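Putative type VI secretion protein (PDB 6SKI) is a type VI secretion effector of the Tle1 family that probably hydrolyses phospholipids in target cells and is carried by the VgrG spike. Local coordinates at residues R33-T38 with F184-I189; Y109-V114 with Q123-I128; F256-G261 with I509-F514; I494-N499 with G518-V523. One frame throughout, in Å; residues are numbered along the deposited sequence.

Contact 1 of 4, residues R33-T38 with F184-I189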
loop_
_atom_site.group_PDB
_atom_site.type_symbol
_atom_site.label_atom_id
_atom_site.label_comp_id
_atom_site.label_asym_id
_atom_site.label_seq_id
_atom_site.Cartn_x
_atom_site.Cartn_y
_atom_site.Cartn_z
ATOM N N ARG A 33 -19.707 -22.439 21.147
ATOM C CA ARG A 33 -19.600 -20.990 21.085
ATOM C C ARG A 33 -19.759 -20.516 19.651
ATOM O O ARG A 33 -19.476 -21.245 18.702
ATOM C CB ARG A 33 -18.237 -20.534 21.593
ATOM C CG ARG A 33 -18.145 -20.167 23.048
ATOM C CD ARG A 33 -16.703 -19.817 23.351
ATOM N NE ARG A 33 -15.833 -20.969 23.141
ATOM C CZ ARG A 33 -14.511 -20.903 23.036
ATOM N NH1 ARG A 33 -13.894 -19.736 23.114
ATOM N NH2 ARG A 33 -13.805 -22.008 22.850
ATOM N N GLY A 34 -20.217 -19.281 19.492
ATOM C CA GLY A 34 -20.127 -18.578 18.227
ATOM C C GLY A 34 -19.117 -17.448 18.356
ATOM O O GLY A 34 -19.365 -16.465 19.055
ATOM N N VAL A 35 -17.982 -17.608 17.682
ATOM C CA VAL A 35 -16.887 -16.650 17.782
ATOM C C VAL A 35 -16.861 -15.781 16.531
ATOM O O VAL A 35 -16.958 -16.285 15.408
ATOM C CB VAL A 35 -15.539 -17.354 18.025
ATOM C CG1 VAL A 35 -15.693 -18.394 19.116
ATOM C CG2 VAL A 35 -14.997 -17.998 16.768
ATOM N N THR A 36 -16.821 -14.468 16.732
ATOM C CA THR A 36 -16.623 -13.534 15.631
ATOM C C THR A 36 -15.138 -13.448 15.319
ATOM O O THR A 36 -14.365 -12.889 16.099
ATOM C CB THR A 36 -17.182 -12.162 15.989
ATOM O OG1 THR A 36 -18.406 -12.320 16.715
ATOM C CG2 THR A 36 -17.442 -11.355 14.735
ATOM N N LEU A 37 -14.733 -13.990 14.182
ATOM C CA LEU A 37 -13.334 -13.988 13.783
ATOM C C LEU A 37 -13.101 -12.853 12.799
ATOM O O LEU A 37 -13.729 -12.805 11.738
ATOM C CB LEU A 37 -12.937 -15.327 13.168
ATOM C CG LEU A 37 -11.477 -15.459 12.751
ATOM C CD1 LEU A 37 -10.559 -15.287 13.938
ATOM C CD2 LEU A 37 -11.263 -16.806 12.120
ATOM N N THR A 38 -12.202 -11.946 13.154
ATOM C CA THR A 38 -11.827 -10.833 12.299
ATOM C C THR A 38 -10.447 -11.096 11.720
ATOM O O THR A 38 -9.506 -11.390 12.461
ATOM C CB THR A 38 -11.827 -9.519 13.075
ATOM O OG1 THR A 38 -12.887 -9.532 14.035
ATOM C CG2 THR A 38 -12.018 -8.356 12.133
ATOM N N PHE A 184 -15.753 -24.556 19.279
ATOM C CA PHE A 184 -16.480 -23.372 18.862
ATOM C C PHE A 184 -16.762 -23.451 17.371
ATOM O O PHE A 184 -16.116 -24.196 16.631
ATOM C CB PHE A 184 -15.690 -22.098 19.177
ATOM C CG PHE A 184 -14.309 -22.084 18.587
ATOM C CD1 PHE A 184 -13.236 -22.579 19.301
ATOM C CD2 PHE A 184 -14.083 -21.572 17.322
ATOM C CE1 PHE A 184 -11.972 -22.571 18.761
ATOM C CE2 PHE A 184 -12.819 -21.561 16.781
ATOM C CZ PHE A 184 -11.762 -22.060 17.502
ATOM N N CYS A 185 -17.742 -22.668 16.943
ATOM C CA CYS A 185 -18.007 -22.409 15.542
ATOM C C CYS A 185 -17.742 -20.937 15.260
ATOM O O CYS A 185 -18.059 -20.072 16.084
ATOM C CB CYS A 185 -19.450 -22.761 15.184
ATOM S SG CYS A 185 -19.870 -22.476 13.463
ATOM N N ILE A 186 -17.152 -20.656 14.105
ATOM C CA ILE A 186 -16.932 -19.278 13.688
ATOM C C ILE A 186 -18.264 -18.738 13.184
ATOM O O ILE A 186 -18.728 -19.104 12.103
ATOM C CB ILE A 186 -15.839 -19.177 12.621
ATOM C CG1 ILE A 186 -14.519 -19.692 13.190
ATOM C CG2 ILE A 186 -15.687 -17.746 12.152
ATOM C CD1 ILE A 186 -13.424 -19.827 12.175
ATOM N N ALA A 187 -18.880 -17.864 13.970
ATOM C CA ALA A 187 -20.210 -17.362 13.671
ATOM C C ALA A 187 -20.194 -16.197 12.701
ATOM O O ALA A 187 -21.251 -15.827 12.179
ATOM C CB ALA A 187 -20.911 -16.932 14.960
ATOM N N LYS A 188 -19.027 -15.610 12.459
ATOM C CA LYS A 188 -18.908 -14.480 11.555
ATOM C C LYS A 188 -17.452 -14.343 11.150
ATOM O O LYS A 188 -16.555 -14.551 11.967
ATOM C CB LYS A 188 -19.400 -13.190 12.214
ATOM C CG LYS A 188 -19.785 -12.101 11.243
ATOM C CD LYS A 188 -20.299 -10.885 11.983
ATOM C CE LYS A 188 -20.353 -9.673 11.078
ATOM N NZ LYS A 188 -21.262 -8.629 11.621
ATOM N N ILE A 189 -17.227 -14.004 9.889
ATOM C CA ILE A 189 -15.901 -13.684 9.379
ATOM C C ILE A 189 -15.904 -12.202 9.046
ATOM O O ILE A 189 -16.604 -11.763 8.126
ATOM C CB ILE A 189 -15.530 -14.529 8.156
ATOM C CG1 ILE A 189 -15.352 -15.995 8.551
ATOM C CG2 ILE A 189 -14.275 -13.984 7.498
ATOM C CD1 ILE A 189 -13.989 -16.323 9.095
#
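Arg33 O accepts Cys185 N in the first of four backbone hydrogen bonds between strand 33-38 and strand 184-189, which runs parallel to it. Val35 N answers to Cys185 O. The regular exchange breaks after Val35 and Ile186, where Ala187 is inserted as a beta bulge. Its N still reaches Val35 O at 2.9 Å, but bent (142°) and from above the carbonyl plane. Beyond the bulge Leu37 N takes Lys188 O, so Thr36 is level with Lys188 and Leu37 with Ile189.

Apolar packing fills the face that carries Val35 and Leu37. Phe184 CG is held between its own backbone N and carbonyl carbon (chi1 55°), and from there the ring lies beside Val35, with CD2 3.7 Å from Val35 CG2. Further along, Leu37 CD2 touches Ile186 CD1 at 3.7 Å, and Leu172 and Phe175 of helix 156-178 pack on Leu37. On the other face Thr36 CG2 lies alongside Lys188 CB. The bulged Ala187 turns its CB toward strand 33-38, onto Gly34 CA at 3.7 Å.

At one end Arg33 adds a polar group, its guanidinium having Phe184 over one face, the two planes 72° apart, while NH1 bonds to Gln119 O. The bulge thus costs one regular pairing, but backbone bonds resume at Leu37, leaving a greasy face for a helix, consistent with the alpha/beta-hydrolase relationship of the family.

Contact 2 of 4, residues Y109-V114 with Q123-I128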
loop_
_atom_site.group_PDB
_atom_site.type_symbol
_atom_site.label_atom_id
_atom_site.label_comp_id
_atom_site.label_asym_id
_atom_site.label_seq_id
_atom_site.Cartn_x
_atom_site.Cartn_y
_atom_site.Cartn_z
ATOM N N TYR A 109 -1.638 -4.832 15.443
ATOM C CA TYR A 109 -2.900 -5.552 15.368
ATOM C C TYR A 109 -2.859 -6.734 16.319
ATOM O O TYR A 109 -1.979 -7.593 16.210
ATOM C CB TYR A 109 -3.136 -6.025 13.939
ATOM C CG TYR A 109 -4.538 -6.488 13.638
ATOM C CD1 TYR A 109 -5.541 -5.581 13.351
ATOM C CD2 TYR A 109 -4.854 -7.834 13.626
ATOM C CE1 TYR A 109 -6.813 -6.005 13.061
ATOM C CE2 TYR A 109 -6.124 -8.265 13.341
ATOM C CZ TYR A 109 -7.100 -7.345 13.061
ATOM O OH TYR A 109 -8.375 -7.767 12.777
ATOM N N HIS A 110 -3.790 -6.767 17.259
ATOM C CA HIS A 110 -3.780 -7.815 18.263
ATOM C C HIS A 110 -4.045 -9.166 17.609
ATOM O O HIS A 110 -5.107 -9.356 17.001
ATOM C CB HIS A 110 -4.827 -7.537 19.334
ATOM C CG HIS A 110 -4.859 -8.562 20.421
ATOM N ND1 HIS A 110 -5.967 -9.338 20.679
ATOM C CD2 HIS A 110 -3.914 -8.948 21.309
ATOM C CE1 HIS A 110 -5.704 -10.155 21.682
ATOM N NE2 HIS A 110 -4.465 -9.939 22.083
ATOM N N PRO A 111 -3.119 -10.118 17.699
ATOM C CA PRO A 111 -3.381 -11.449 17.149
ATOM C C PRO A 111 -3.941 -12.409 18.186
ATOM O O PRO A 111 -3.517 -12.402 19.346
ATOM C CB PRO A 111 -1.998 -11.881 16.665
ATOM C CG PRO A 111 -1.088 -11.301 17.705
ATOM C CD PRO A 111 -1.734 -10.008 18.188
ATOM N N ASP A 112 -4.897 -13.234 17.785
ATOM C CA ASP A 112 -5.400 -14.310 18.626
ATOM C C ASP A 112 -4.887 -15.632 18.079
ATOM O O ASP A 112 -5.007 -15.899 16.879
ATOM C CB ASP A 112 -6.926 -14.303 18.674
ATOM C CG ASP A 112 -7.467 -13.321 19.690
ATOM O OD1 ASP A 112 -7.296 -13.562 20.902
ATOM O OD2 ASP A 112 -8.056 -12.300 19.279
ATOM N N GLN A 113 -4.301 -16.452 18.953
ATOM C CA GLN A 113 -3.761 -17.742 18.538
ATOM C C GLN A 113 -4.557 -18.887 19.152
ATOM O O GLN A 113 -5.119 -19.696 18.414
ATOM C CB GLN A 113 -2.280 -17.828 18.909
ATOM C CG GLN A 113 -1.357 -17.172 17.906
ATOM C CD GLN A 113 0.100 -17.418 18.217
ATOM O OE1 GLN A 113 0.463 -17.683 19.360
ATOM N NE2 GLN A 113 0.945 -17.332 17.199
ATOM N N VAL A 114 -4.660 -18.957 20.474
ATOM C CA VAL A 114 -5.468 -19.958 21.156
ATOM C C VAL A 114 -6.574 -19.229 21.900
ATOM O O VAL A 114 -6.300 -18.331 22.706
ATOM C CB VAL A 114 -4.626 -20.811 22.118
ATOM C CG1 VAL A 114 -5.526 -21.593 23.054
ATOM C CG2 VAL A 114 -3.722 -21.747 21.343
ATOM N N GLN A 123 -9.110 -12.284 16.668
ATOM C CA GLN A 123 -8.482 -11.523 15.601
ATOM C C GLN A 123 -7.269 -12.275 15.087
ATOM O O GLN A 123 -6.451 -12.756 15.874
ATOM C CB GLN A 123 -8.064 -10.136 16.077
ATOM C CG GLN A 123 -9.133 -9.085 15.945
ATOM C CD GLN A 123 -8.655 -7.734 16.402
ATOM O OE1 GLN A 123 -7.487 -7.560 16.738
ATOM N NE2 GLN A 123 -9.554 -6.763 16.410
ATOM N N ILE A 124 -7.160 -12.372 13.768
ATOM C CA ILE A 124 -5.972 -12.872 13.099
ATOM C C ILE A 124 -5.607 -11.852 12.035
ATOM O O ILE A 124 -6.441 -11.060 11.592
ATOM C CB ILE A 124 -6.181 -14.270 12.484
ATOM C CG1 ILE A 124 -7.165 -14.202 11.321
ATOM C CG2 ILE A 124 -6.676 -15.243 13.533
ATOM C CD1 ILE A 124 -7.399 -15.525 10.654
ATOM N N LYS A 125 -4.342 -11.859 11.632
ATOM C CA LYS A 125 -3.840 -10.791 10.787
ATOM C C LYS A 125 -3.043 -11.357 9.626
ATOM O O LYS A 125 -2.509 -12.467 9.689
ATOM C CB LYS A 125 -2.998 -9.787 11.582
ATOM C CG LYS A 125 -1.811 -10.356 12.318
ATOM C CD LYS A 125 -1.358 -9.370 13.373
ATOM C CE LYS A 125 -0.001 -9.714 13.930
ATOM N NZ LYS A 125 0.217 -9.018 15.226
ATOM N N THR A 126 -2.986 -10.571 8.560
ATOM C CA THR A 126 -2.379 -10.964 7.304
ATOM C C THR A 126 -1.645 -9.770 6.720
ATOM O O THR A 126 -2.126 -8.639 6.792
ATOM C CB THR A 126 -3.438 -11.451 6.317
ATOM O OG1 THR A 126 -4.311 -12.386 6.964
ATOM C CG2 THR A 126 -2.791 -12.107 5.159
ATOM N N TYR A 127 -0.481 -10.025 6.135
ATOM C CA TYR A 127 0.347 -8.972 5.561
ATOM C C TYR A 127 0.590 -9.269 4.091
ATOM O O TYR A 127 1.121 -10.328 3.746
ATOM C CB TYR A 127 1.672 -8.845 6.308
ATOM C CG TYR A 127 2.561 -7.753 5.770
ATOM C CD1 TYR A 127 2.400 -6.438 6.179
ATOM C CD2 TYR A 127 3.562 -8.035 4.855
ATOM C CE1 TYR A 127 3.209 -5.438 5.689
ATOM C CE2 TYR A 127 4.372 -7.042 4.359
ATOM C CZ TYR A 127 4.193 -5.747 4.779
ATOM O OH TYR A 127 5.005 -4.755 4.285
ATOM N N ILE A 128 0.204 -8.333 3.232
ATOM C CA ILE A 128 0.470 -8.403 1.802
ATOM C C ILE A 128 1.431 -7.279 1.447
ATOM O O ILE A 128 1.241 -6.134 1.867
ATOM C CB ILE A 128 -0.831 -8.305 0.981
ATOM C CG1 ILE A 128 -1.808 -9.405 1.397
ATOM C CG2 ILE A 128 -0.540 -8.417 -0.495
ATOM C CD1 ILE A 128 -2.886 -8.938 2.343
#
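Tyr109 and Gln123 lie flat against each other, ring and side-chain amide only 16° apart in plane. The Tyr109 side chain leaves the backbone with CG anti to its N (chi1 -166°), which lays the ring along the start of strand 123-128. Gln123 is extended beyond CG and crosses one face of that ring, its CG 3.5 Å from Tyr109 OH. The hydroxyl itself bonds to Asp192 OD2; this bond and an edge-to-face pair with Phe42 hold the ring.

Lys125 runs the opposite way past the same residue. Its CB lies 3.4 Å from Tyr109 CD2. CG sits between backbone N and carbonyl carbon (chi1 57°), and the extended chain beyond it brings NZ to Tyr109 O at 2.8 Å, nearly in line with the carbonyl. The aliphatic part of the lysine therefore runs past the tyrosine while its ammonium serves the main chain just after helix 101-108. Pro111 lies alongside the end of Lys125, with CG 3.6 Å from NZ.

Asp112 meets the main chain of Gln123 with its carboxylate: OD2 receives Gln123 N at 2.8 Å on the anti side. The other oxygen, OD1, takes Gln119 NE2. Asp112 N also donates to Gln123 O, but this bond is modelled too short and its length is doubtful.

One carboxylate thus pairs the amide of Gln123, and one lysine the carbonyl of Tyr109, which ties the connection between helix 101-108 and strand 121-128 back onto the strand it leads into.

Contact 3 of 4, residues F256-G261 with I509-F514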
loop_
_atom_site.group_PDB
_atom_site.type_symbol
_atom_site.label_atom_id
_atom_site.label_comp_id
_atom_site.label_asym_id
_atom_site.label_seq_id
_atom_site.Cartn_x
_atom_site.Cartn_y
_atom_site.Cartn_z
ATOM N N PHE A 256 3.421 3.322 -23.526
ATOM C CA PHE A 256 4.321 2.218 -23.829
ATOM C C PHE A 256 3.816 1.509 -25.077
ATOM O O PHE A 256 2.720 0.943 -25.071
ATOM C CB PHE A 256 4.402 1.237 -22.663
ATOM C CG PHE A 256 5.208 1.733 -21.505
ATOM C CD1 PHE A 256 6.421 1.151 -21.194
ATOM C CD2 PHE A 256 4.747 2.766 -20.714
ATOM C CE1 PHE A 256 7.162 1.599 -20.128
ATOM C CE2 PHE A 256 5.484 3.217 -19.647
ATOM C CZ PHE A 256 6.691 2.632 -19.355
ATOM N N PHE A 257 4.623 1.526 -26.139
ATOM C CA PHE A 257 4.202 0.933 -27.403
ATOM C C PHE A 257 3.926 -0.558 -27.256
ATOM O O PHE A 257 3.003 -1.091 -27.883
ATOM C CB PHE A 257 5.269 1.173 -28.467
ATOM C CG PHE A 257 5.005 0.464 -29.760
ATOM C CD1 PHE A 257 4.060 0.942 -30.646
ATOM C CD2 PHE A 257 5.706 -0.681 -30.089
ATOM C CE1 PHE A 257 3.816 0.290 -31.831
ATOM C CE2 PHE A 257 5.464 -1.335 -31.272
ATOM C CZ PHE A 257 4.520 -0.848 -32.146
ATOM N N ASP A 258 4.715 -1.244 -26.432
ATOM C CA ASP A 258 4.647 -2.700 -26.382
ATOM C C ASP A 258 3.356 -3.189 -25.735
ATOM O O ASP A 258 2.802 -4.213 -26.150
ATOM C CB ASP A 258 5.857 -3.244 -25.629
ATOM C CG ASP A 258 7.167 -2.766 -26.214
ATOM O OD1 ASP A 258 7.621 -1.668 -25.829
ATOM O OD2 ASP A 258 7.748 -3.485 -27.053
ATOM N N ILE A 259 2.863 -2.481 -24.721
ATOM C CA ILE A 259 1.848 -3.020 -23.827
ATOM C C ILE A 259 0.632 -2.120 -23.671
ATOM O O ILE A 259 -0.274 -2.464 -22.909
ATOM C CB ILE A 259 2.448 -3.339 -22.444
ATOM C CG1 ILE A 259 3.178 -2.115 -21.900
ATOM C CG2 ILE A 259 3.396 -4.519 -22.538
ATOM C CD1 ILE A 259 3.987 -2.392 -20.667
ATOM N N ASN A 260 0.575 -0.977 -24.358
ATOM C CA ASN A 260 -0.564 -0.081 -24.170
ATOM C C ASN A 260 -1.873 -0.688 -24.656
ATOM O O ASN A 260 -2.942 -0.150 -24.347
ATOM C CB ASN A 260 -0.331 1.257 -24.874
ATOM C CG ASN A 260 0.064 1.098 -26.325
ATOM O OD1 ASN A 260 -0.064 0.023 -26.907
ATOM N ND2 ASN A 260 0.555 2.177 -26.919
ATOM N N GLY A 261 -1.818 -1.785 -25.412
ATOM C CA GLY A 261 -3.042 -2.402 -25.893
ATOM C C GLY A 261 -3.905 -2.950 -24.775
ATOM O O GLY A 261 -5.136 -2.927 -24.859
ATOM N N ILE A 509 7.153 5.166 -25.488
ATOM C CA ILE A 509 8.187 4.371 -24.846
ATOM C C ILE A 509 8.271 3.025 -25.551
ATOM O O ILE A 509 7.250 2.401 -25.851
ATOM C CB ILE A 509 7.918 4.187 -23.340
ATOM C CG1 ILE A 509 7.762 5.545 -22.657
ATOM C CG2 ILE A 509 9.039 3.404 -22.695
ATOM C CD1 ILE A 509 6.364 5.834 -22.199
ATOM N N PHE A 510 9.499 2.584 -25.807
ATOM C CA PHE A 510 9.778 1.336 -26.503
ATOM C C PHE A 510 10.703 0.532 -25.607
ATOM O O PHE A 510 11.839 0.944 -25.354
ATOM C CB PHE A 510 10.420 1.600 -27.864
ATOM C CG PHE A 510 9.495 2.239 -28.853
ATOM C CD1 PHE A 510 9.399 3.614 -28.941
ATOM C CD2 PHE A 510 8.728 1.467 -29.702
ATOM C CE1 PHE A 510 8.549 4.203 -29.845
ATOM C CE2 PHE A 510 7.881 2.053 -30.611
ATOM C CZ PHE A 510 7.789 3.422 -30.680
ATOM N N ILE A 511 10.212 -0.600 -25.110
ATOM C CA ILE A 511 11.019 -1.434 -24.236
ATOM C C ILE A 511 12.085 -2.143 -25.054
ATOM O O ILE A 511 11.816 -2.669 -26.141
ATOM C CB ILE A 511 10.128 -2.435 -23.484
ATOM C CG1 ILE A 511 9.065 -1.690 -22.677
ATOM C CG2 ILE A 511 10.957 -3.323 -22.589
ATOM C CD1 ILE A 511 8.115 -2.595 -21.945
ATOM N N HIS A 512 13.309 -2.150 -24.539
ATOM C CA HIS A 512 14.393 -2.888 -25.174
ATOM C C HIS A 512 14.193 -4.366 -24.876
ATOM O O HIS A 512 14.554 -4.847 -23.798
ATOM C CB HIS A 512 15.744 -2.392 -24.675
ATOM C CG HIS A 512 16.177 -1.109 -25.310
ATOM N ND1 HIS A 512 17.131 -0.288 -24.753
ATOM C CD2 HIS A 512 15.780 -0.507 -26.454
ATOM C CE1 HIS A 512 17.307 0.764 -25.532
ATOM N NE2 HIS A 512 16.499 0.656 -26.570
ATOM N N ARG A 513 13.623 -5.085 -25.836
ATOM C CA ARG A 513 13.202 -6.462 -25.634
ATOM C C ARG A 513 14.334 -7.461 -25.799
ATOM O O ARG A 513 14.139 -8.646 -25.512
ATOM C CB ARG A 513 12.067 -6.799 -26.604
ATOM C CG ARG A 513 10.801 -6.004 -26.340
ATOM C CD ARG A 513 9.592 -6.503 -27.127
ATOM N NE ARG A 513 9.812 -6.539 -28.571
ATOM C CZ ARG A 513 10.203 -7.614 -29.247
ATOM N NH1 ARG A 513 10.410 -8.760 -28.612
ATOM N NH2 ARG A 513 10.377 -7.547 -30.559
ATOM N N PHE A 514 15.506 -7.017 -26.247
ATOM C CA PHE A 514 16.647 -7.898 -26.459
ATOM C C PHE A 514 17.827 -7.535 -25.570
ATOM O O PHE A 514 18.939 -8.024 -25.803
ATOM C CB PHE A 514 17.061 -7.870 -27.931
ATOM C CG PHE A 514 15.923 -8.101 -28.874
ATOM C CD1 PHE A 514 15.618 -7.171 -29.851
ATOM C CD2 PHE A 514 15.143 -9.237 -28.772
ATOM C CE1 PHE A 514 14.564 -7.375 -30.714
ATOM C CE2 PHE A 514 14.089 -9.446 -29.631
ATOM C CZ PHE A 514 13.800 -8.514 -30.604
#
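Phe256 begins the segment by laying its ring against Ile509, whose CG2 sits over one face, 4.0 Å from the ring centroid in a CH-pi contact. Ile511 CG1 comes to the same ring at its edge, and Ile150 of helix 144-154 also packs on it. The backbones bridge here once.

Next, Phe257 N donates to Ile509 O at 2.8 Å, close to linear (169°). With CG anti to the backbone N (chi1 173°), the Phe257 ring meets that of Phe510 obliquely, CG 3.4 Å from Phe510 CE2 and the planes 34° apart.

Asp258 then substitutes for a strand partner: its OD1 accepts Ile511 N at 2.9 Å on the syn side, nearly straight. OD2 turns to Arg513, but the salt bridge to NE is long, at 4.0 Å. Ile259 completes the packing by bringing CD1 to within 4.3 Å of Ile511 CD1.

A backbone carbonyl and an amide of strand 509-511 are thus satisfied by the turn, one by main chain and one by carboxylate. The distant arginine would add at most modest electrostatic support, leaving hydrogen bonds and aromatic-aliphatic packing to join this part of the Tle1-like catalytic region to a C-terminal hairpin.

Contact 4 of 4, residues I494-N499 with G518-V523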
loop_
_atom_site.group_PDB
_atom_site.type_symbol
_atom_site.label_atom_id
_atom_site.label_comp_id
_atom_site.label_asym_id
_atom_site.label_seq_id
_atom_site.Cartn_x
_atom_site.Cartn_y
_atom_site.Cartn_z
ATOM N N ILE A 494 16.469 14.118 -12.112
ATOM C CA ILE A 494 16.334 13.240 -13.265
ATOM C C ILE A 494 16.932 11.887 -12.919
ATOM O O ILE A 494 17.910 11.791 -12.166
ATOM C CB ILE A 494 16.992 13.854 -14.516
ATOM C CG1 ILE A 494 16.243 13.430 -15.776
ATOM C CG2 ILE A 494 18.451 13.465 -14.628
ATOM C CD1 ILE A 494 16.676 14.169 -17.007
ATOM N N GLU A 495 16.310 10.835 -13.431
ATOM C CA GLU A 495 16.805 9.477 -13.328
ATOM C C GLU A 495 16.903 8.900 -14.731
ATOM O O GLU A 495 16.323 9.425 -15.683
ATOM C CB GLU A 495 15.891 8.617 -12.450
ATOM C CG GLU A 495 15.898 9.010 -10.987
ATOM C CD GLU A 495 15.284 7.955 -10.094
ATOM O OE1 GLU A 495 14.848 6.907 -10.616
ATOM O OE2 GLU A 495 15.233 8.174 -8.866
ATOM N N SER A 496 17.647 7.811 -14.859
ATOM C CA SER A 496 17.850 7.186 -16.153
ATOM C C SER A 496 17.700 5.679 -16.036
ATOM O O SER A 496 17.898 5.088 -14.971
ATOM C CB SER A 496 19.224 7.530 -16.734
ATOM O OG SER A 496 20.259 6.980 -15.939
ATOM N N ASP A 497 17.334 5.070 -17.157
ATOM C CA ASP A 497 17.308 3.623 -17.287
ATOM C C ASP A 497 17.789 3.246 -18.678
ATOM O O ASP A 497 17.607 3.990 -19.641
ATOM C CB ASP A 497 15.911 3.048 -17.039
ATOM C CG ASP A 497 15.956 1.640 -16.485
ATOM O OD1 ASP A 497 16.495 1.454 -15.374
ATOM O OD2 ASP A 497 15.463 0.715 -17.161
ATOM N N GLY A 498 18.394 2.066 -18.780
ATOM C CA GLY A 498 18.866 1.561 -20.051
ATOM C C GLY A 498 17.982 0.513 -20.679
ATOM O O GLY A 498 18.402 -0.129 -21.651
ATOM N N ASN A 499 16.770 0.314 -20.171
ATOM C CA ASN A 499 15.855 -0.696 -20.674
ATOM C C ASN A 499 14.747 -0.103 -21.530
ATOM O O ASN A 499 13.828 -0.825 -21.922
ATOM C CB ASN A 499 15.252 -1.476 -19.508
ATOM C CG ASN A 499 16.268 -2.335 -18.800
ATOM O OD1 ASN A 499 16.863 -3.229 -19.398
ATOM N ND2 ASN A 499 16.478 -2.066 -17.519
ATOM N N GLY A 518 22.748 0.274 -24.689
ATOM C CA GLY A 518 23.774 1.223 -24.324
ATOM C C GLY A 518 23.313 2.658 -24.201
ATOM O O GLY A 518 24.093 3.505 -23.750
ATOM N N ASN A 519 22.076 2.959 -24.582
ATOM C CA ASN A 519 21.545 4.303 -24.431
ATOM C C ASN A 519 20.998 4.499 -23.022
ATOM O O ASN A 519 20.853 3.554 -22.244
ATOM C CB ASN A 519 20.437 4.565 -25.446
ATOM C CG ASN A 519 19.147 3.859 -25.089
ATOM O OD1 ASN A 519 19.165 2.751 -24.560
ATOM N ND2 ASN A 519 18.020 4.503 -25.363
ATOM N N LYS A 520 20.692 5.751 -22.699
ATOM C CA LYS A 520 20.041 6.096 -21.446
ATOM C C LYS A 520 18.766 6.871 -21.742
ATOM O O LYS A 520 18.791 7.854 -22.488
ATOM C CB LYS A 520 20.970 6.910 -20.546
ATOM C CG LYS A 520 21.659 6.077 -19.482
ATOM C CD LYS A 520 22.362 6.945 -18.456
ATOM C CE LYS A 520 23.269 7.957 -19.123
ATOM N NZ LYS A 520 24.159 8.622 -18.135
ATOM N N ALA A 521 17.662 6.422 -21.160
ATOM C CA ALA A 521 16.383 7.107 -21.233
ATOM C C ALA A 521 16.136 7.803 -19.905
ATOM O O ALA A 521 16.356 7.220 -18.841
ATOM C CB ALA A 521 15.244 6.133 -21.537
ATOM N N PHE A 522 15.666 9.043 -19.972
ATOM C CA PHE A 522 15.640 9.935 -18.823
ATOM C C PHE A 522 14.205 10.242 -18.425
ATOM O O PHE A 522 13.375 10.572 -19.277
ATOM C CB PHE A 522 16.400 11.220 -19.135
ATOM C CG PHE A 522 17.886 11.042 -19.164
ATOM C CD1 PHE A 522 18.560 10.928 -20.364
ATOM C CD2 PHE A 522 18.612 10.988 -17.990
ATOM C CE1 PHE A 522 19.922 10.760 -20.392
ATOM C CE2 PHE A 522 19.976 10.823 -18.014
ATOM C CZ PHE A 522 20.631 10.709 -19.216
ATOM N N VAL A 523 13.926 10.129 -17.132
ATOM C CA VAL A 523 12.606 10.367 -16.567
ATOM C C VAL A 523 12.750 11.326 -15.395
ATOM O O VAL A 523 13.784 11.342 -14.720
ATOM C CB VAL A 523 11.941 9.049 -16.116
ATOM C CG1 VAL A 523 12.789 8.364 -15.064
ATOM C CG2 VAL A 523 10.537 9.290 -15.605
#
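Glu495 and Val523 face each other as a hydrogen-bonded antiparallel pair, exchanging both backbone bonds: Glu495 N to Val523 O, almost straight at 176°, and Val523 N to Glu495 O at 2.9 Å. Two residues on, Asp497 and Ala521 repeat the exchange. Between these pairs Ser496 and Phe522 form the non-hydrogen-bonded pair, where Ser496 CA meets Ala521 O in a CA-H...O contact.

The next shell is made of side chains. Phe522 has CG anti to its carbonyl carbon (chi1 -74°), and its ring spreads beside strand 495-497, with CE2 3.6 Å from Ser496 CB. Ile494 approaches from the other end, its CD1 3.6 Å from Phe522 CB. Ser496 OG, held between backbone N and carbonyl carbon (chi1 65°), lies beside the aliphatic part of Lys520, 3.3 Å from CD. On the opposite face Val523 CG1 reaches Glu495 CB at 4.1 Å.

Further out, Asp497 OD2 accepts Asn499 ND2 at 3.0 Å, linking the end of the strand to the residue two further on; Asn499 N adds a weak bond to the same oxygen. Lys520 bends at chi3 and ends in a salt bridge with Glu79 OE2, and Ala75 and Gln76 of the same helix 72-85 pack against Phe522.

Paired amides and carbonyls thus fix this two-stranded sheet in register, while the aromatic ring and the lysine, one by dispersion and the other by charge, attach its Ser496 and Phe522 face to helix 72-85.

Overall arrangement
The four contacts form two groups. Contacts 1 and 2 have centres 14 Å apart and share the mixed sheet, in which strand 22-43 has strands 121-128 and 184-195 as neighbours; contact 2 is nested within the chain loop that contact 1 closes, and Thr38 O probably hydrogen-bonds to Ile124 N. Contacts 3 and 4, 15 Å apart, meet through His512 and Asn499, and their segments alternate along the chain. Between the groups the centres are 42 to 54 Å apart. The first pair thus forms part of the mixed sheet, whereas the second packs the 500-502/509-511 hairpin on loop 256-261 and the 495-497/521-523 pair on helix 72-85, tying sequence-distant parts into one body.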